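Local coordinates for protein probable hydrolase (Pseudomonas aeruginosa, PDB 3OM8) that has an alpha/beta hydrolase fold and probably works as a hydrolase, possibly a 3-oxoadipate enol-lactonase, at residues Gly23-Pro28 with His53-Arg58. Sequence-based numbering, arbitrary orientation.
Sequences GAAEKP and HFRVLR
Pro28 and Arg55 join their backbones through a single, somewhat bent hydrogen bond, Arg55 N to Pro28 O at 2.8 Å (N-H...O 143°), and the rest of the contact illustrates how a surface loop settles onto the start of a strand. The tight part gathers around that carbonyl. Phe54 CB lies 3.3 Å from Pro28 O, which also sits at the edge of the phenyl ring, in its plane; the ring carbon CD1 meets Pro28 CB at 3.8 Å. With CG anti to Phe54's own carbonyl carbon (chi1 -54°), the ring turns its CD1 edge to Pro28. Beside this, His53 O faces an apolar wall made by Pro28 CD, 3.4 Å away, and by the first carbons of the Lys27 chain. That chain runs extended past His53 and delivers its ammonium group to Arg52 O, a hydrogen bond just ahead of the strand.

The guanidinium end of Arg55 marks the looser, outer side. With CG anti to the backbone N (chi1 -164°), the chain stretches along the type I turn Ala24-Lys27: CB packs against both Ala24 O and Lys27 O, each 3.6 Å away. In the conformer described, one of two modelled, Ala25 CB lies over one guanidinium face, displaced toward its rim, with no hydrogen bond to the 23-28 loop; this touch is therefore doubtful, consistent with a loosely held group. Gly23 brings its backbone alongside, its O 4.1 Å from Arg55 CG.

The loop connects strands 16-22 and 29-33, which flank strand 55-59 in the sheet of this alpha/beta hydrolase fold, antiparallel and parallel to it respectively. Thus the connection arches past the strand's beginning, while Phe54 reaches inward to Leu30 and to Leu261 and Leu264 of helix 253-264.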
ATOM      1  N   GLY B  23       5.259 -12.961  28.259  1.00 59.57           N
ATOM      2  CA  GLY B  23       4.135 -12.107  28.612  1.00 56.90           C
ATOM      3  C   GLY B  23       3.171 -12.759  29.586  1.00 63.32           C
ATOM      4  O   GLY B  23       3.246 -13.963  29.838  1.00 71.09           O
ATOM      5  N   ALA B  24       2.257 -11.960  30.129  1.00 66.44           N
ATOM      6  CA  ALA B  24       1.311 -12.438  31.128  1.00 64.94           C
ATOM      7  C   ALA B  24       0.373 -13.481  30.549  1.00 61.14           C
ATOM      8  O   ALA B  24      -0.145 -13.320  29.445  1.00 55.52           O
ATOM      9  CB  ALA B  24       0.519 -11.275  31.707  1.00 68.05           C
ATOM     10  N   ALA B  25       0.148 -14.540  31.318  1.00 60.87           N
ATOM     11  CA  ALA B  25      -0.629 -15.696  30.877  1.00 65.45           C
ATOM     12  C   ALA B  25      -2.098 -15.399  30.545  1.00 73.83           C
ATOM     13  O   ALA B  25      -2.686 -16.044  29.675  1.00 77.23           O
ATOM     14  CB  ALA B  25      -0.534 -16.811  31.922  1.00 63.83           C
ATOM     15  N   GLU B  26      -2.693 -14.435  31.236  1.00 76.32           N
ATOM     16  CA  GLU B  26      -4.113 -14.140  31.046  1.00 81.76           C
ATOM     17  C   GLU B  26      -4.396 -13.398  29.744  1.00 81.61           C
ATOM     18  O   GLU B  26      -5.529 -13.379  29.269  1.00 84.35           O
ATOM     19  CB  GLU B  26      -4.676 -13.346  32.231  1.00 83.19           C
ATOM     20  CG  GLU B  26      -3.856 -12.129  32.634  1.00 87.50           C
ATOM     21  CD  GLU B  26      -2.769 -12.468  33.645  1.00 97.42           C
ATOM     22  OE1 GLU B  26      -2.650 -13.653  34.036  1.00 92.36           O
ATOM     23  OE2 GLU B  26      -2.035 -11.541  34.052  1.00105.29           O
ATOM     24  N   LYS B  27      -3.367 -12.787  29.170  1.00 74.87           N
ATOM     25  CA  LYS B  27      -3.539 -12.007  27.953  1.00 69.37           C
ATOM     26  C   LYS B  27      -3.743 -12.913  26.748  1.00 61.14           C
ATOM     27  O   LYS B  27      -3.338 -14.064  26.764  1.00 64.52           O
ATOM     28  CB  LYS B  27      -2.355 -11.061  27.756  1.00 70.37           C
ATOM     29  CG  LYS B  27      -2.424  -9.851  28.674  1.00 73.26           C
ATOM     30  CD  LYS B  27      -1.163  -9.014  28.638  1.00 75.84           C
ATOM     31  CE  LYS B  27      -1.245  -7.886  29.656  1.00 81.77           C
ATOM     32  NZ  LYS B  27       0.074  -7.230  29.864  1.00 85.92           N
ATOM     33  N   PRO B  28      -4.386 -12.394  25.697  1.00 57.10           N
ATOM     34  CA  PRO B  28      -4.711 -13.169  24.493  1.00 56.01           C
ATOM     35  C   PRO B  28      -3.448 -13.689  23.817  1.00 58.92           C
ATOM     36  O   PRO B  28      -2.425 -13.001  23.836  1.00 61.75           O
ATOM     37  CB  PRO B  28      -5.393 -12.144  23.592  1.00 52.47           C
ATOM     38  CG  PRO B  28      -5.850 -11.053  24.524  1.00 55.72           C
ATOM     39  CD  PRO B  28      -4.787 -10.987  25.572  1.00 54.56           C
ATOM     40  N   HIS B  53       0.374  -6.330  25.365  1.00 65.10           N
ATOM     41  CA  HIS B  53      -1.020  -6.653  25.085  1.00 59.41           C
ATOM     42  C   HIS B  53      -1.308  -8.158  24.916  1.00 61.09           C
ATOM     43  O   HIS B  53      -2.431  -8.614  25.139  1.00 60.27           O
ATOM     44  CB  HIS B  53      -1.450  -5.902  23.835  1.00 63.47           C
ATOM     45  CG  HIS B  53      -1.122  -4.440  23.877  1.00 76.03           C
ATOM     46  ND1 HIS B  53      -2.007  -3.490  24.346  1.00 78.96           N
ATOM     47  CD2 HIS B  53      -0.004  -3.767  23.515  1.00 78.80           C
ATOM     48  CE1 HIS B  53      -1.448  -2.296  24.265  1.00 79.86           C
ATOM     49  NE2 HIS B  53      -0.234  -2.436  23.765  1.00 80.05           N
ATOM     50  N   PHE B  54      -0.303  -8.933  24.523  1.00 52.69           N
ATOM     51  CA  PHE B  54      -0.544 -10.343  24.225  1.00 53.03           C
ATOM     52  C   PHE B  54       0.443 -11.275  24.901  1.00 55.46           C
ATOM     53  O   PHE B  54       1.556 -10.873  25.233  1.00 58.62           O
ATOM     54  CB  PHE B  54      -0.494 -10.581  22.714  1.00 45.14           C
ATOM     55  CG  PHE B  54      -1.408  -9.688  21.929  1.00 49.94           C
ATOM     56  CD1 PHE B  54      -2.754  -9.994  21.800  1.00 60.42           C
ATOM     57  CD2 PHE B  54      -0.924  -8.536  21.323  1.00 53.44           C
ATOM     58  CE1 PHE B  54      -3.608  -9.162  21.088  1.00 63.30           C
ATOM     59  CE2 PHE B  54      -1.766  -7.702  20.604  1.00 60.74           C
ATOM     60  CZ  PHE B  54      -3.112  -8.014  20.486  1.00 59.80           C
ATOM     61  N   ARG B  55       0.004 -12.507  25.138  1.00 59.10           N
ATOM     62  CA  ARG B  55       0.917 -13.584  25.472  0.53 55.05           C
ATOM     63  C   ARG B  55       1.503 -14.051  24.155  1.00 56.79           C
ATOM     64  O   ARG B  55       0.770 -14.473  23.260  1.00 61.43           O
ATOM     65  CB  ARG B  55       0.168 -14.732  26.134  0.53 54.41           C
ATOM     66  CG  ARG B  55       1.056 -15.721  26.852  0.53 47.80           C
ATOM     67  CD  ARG B  55       0.237 -16.877  27.355  0.53 47.59           C
ATOM     68  NE  ARG B  55       0.969 -17.672  28.334  0.53 54.29           N
ATOM     69  CZ  ARG B  55       0.595 -18.882  28.728  0.53 57.46           C
ATOM     70  NH1 ARG B  55       1.311 -19.538  29.630  0.53 61.31           N
ATOM     71  NH2 ARG B  55      -0.496 -19.433  28.211  0.53 59.68           N
ATOM     72  N   VAL B  56       2.823 -13.955  24.025  1.00 55.11           N
ATOM     73  CA  VAL B  56       3.481 -14.283  22.760  1.00 50.46           C
ATOM     74  C   VAL B  56       4.092 -15.689  22.728  1.00 53.54           C
ATOM     75  O   VAL B  56       5.026 -15.996  23.474  1.00 51.13           O
ATOM     76  CB  VAL B  56       4.556 -13.234  22.407  1.00 46.58           C
ATOM     77  CG1 VAL B  56       5.256 -13.590  21.101  1.00 44.44           C
ATOM     78  CG2 VAL B  56       3.924 -11.859  22.313  1.00 47.00           C
ATOM     79  N   LEU B  57       3.549 -16.539  21.862  1.00 57.18           N
ATOM     80  CA  LEU B  57       4.119 -17.858  21.609  1.00 53.26           C
ATOM     81  C   LEU B  57       5.096 -17.773  20.452  1.00 50.26           C
ATOM     82  O   LEU B  57       4.715 -17.369  19.355  1.00 54.17           O
ATOM     83  CB  LEU B  57       3.027 -18.868  21.258  1.00 53.10           C
ATOM     84  CG  LEU B  57       3.525 -20.203  20.677  1.00 44.91           C
ATOM     85  CD1 LEU B  57       4.149 -21.053  21.763  1.00 45.09           C
ATOM     86  CD2 LEU B  57       2.381 -20.955  20.022  1.00 43.75           C
ATOM     87  N   ARG B  58       6.353 -18.134  20.711  1.00 45.84           N
ATOM     88  CA  ARG B  58       7.388 -18.211  19.675  1.00 42.62           C
ATOM     89  C   ARG B  58       7.931 -19.639  19.588  1.00 49.84           C
ATOM     90  O   ARG B  58       7.955 -20.350  20.588  1.00 53.93           O
ATOM     91  CB  ARG B  58       8.534 -17.247  19.982  1.00 37.55           C
ATOM     92  CG  ARG B  58       8.213 -15.777  19.718  1.00 41.50           C
ATOM     93  CD  ARG B  58       9.442 -14.926  19.925  1.00 41.45           C
ATOM     94  NE  ARG B  58       9.875 -14.924  21.316  1.00 40.06           N
ATOM     95  CZ  ARG B  58      11.051 -14.463  21.732  1.00 45.59           C
ATOM     96  NH1 ARG B  58      11.923 -13.977  20.861  1.00 41.21           N
ATOM     97  NH2 ARG B  58      11.360 -14.497  23.019  1.00 49.02           N
TER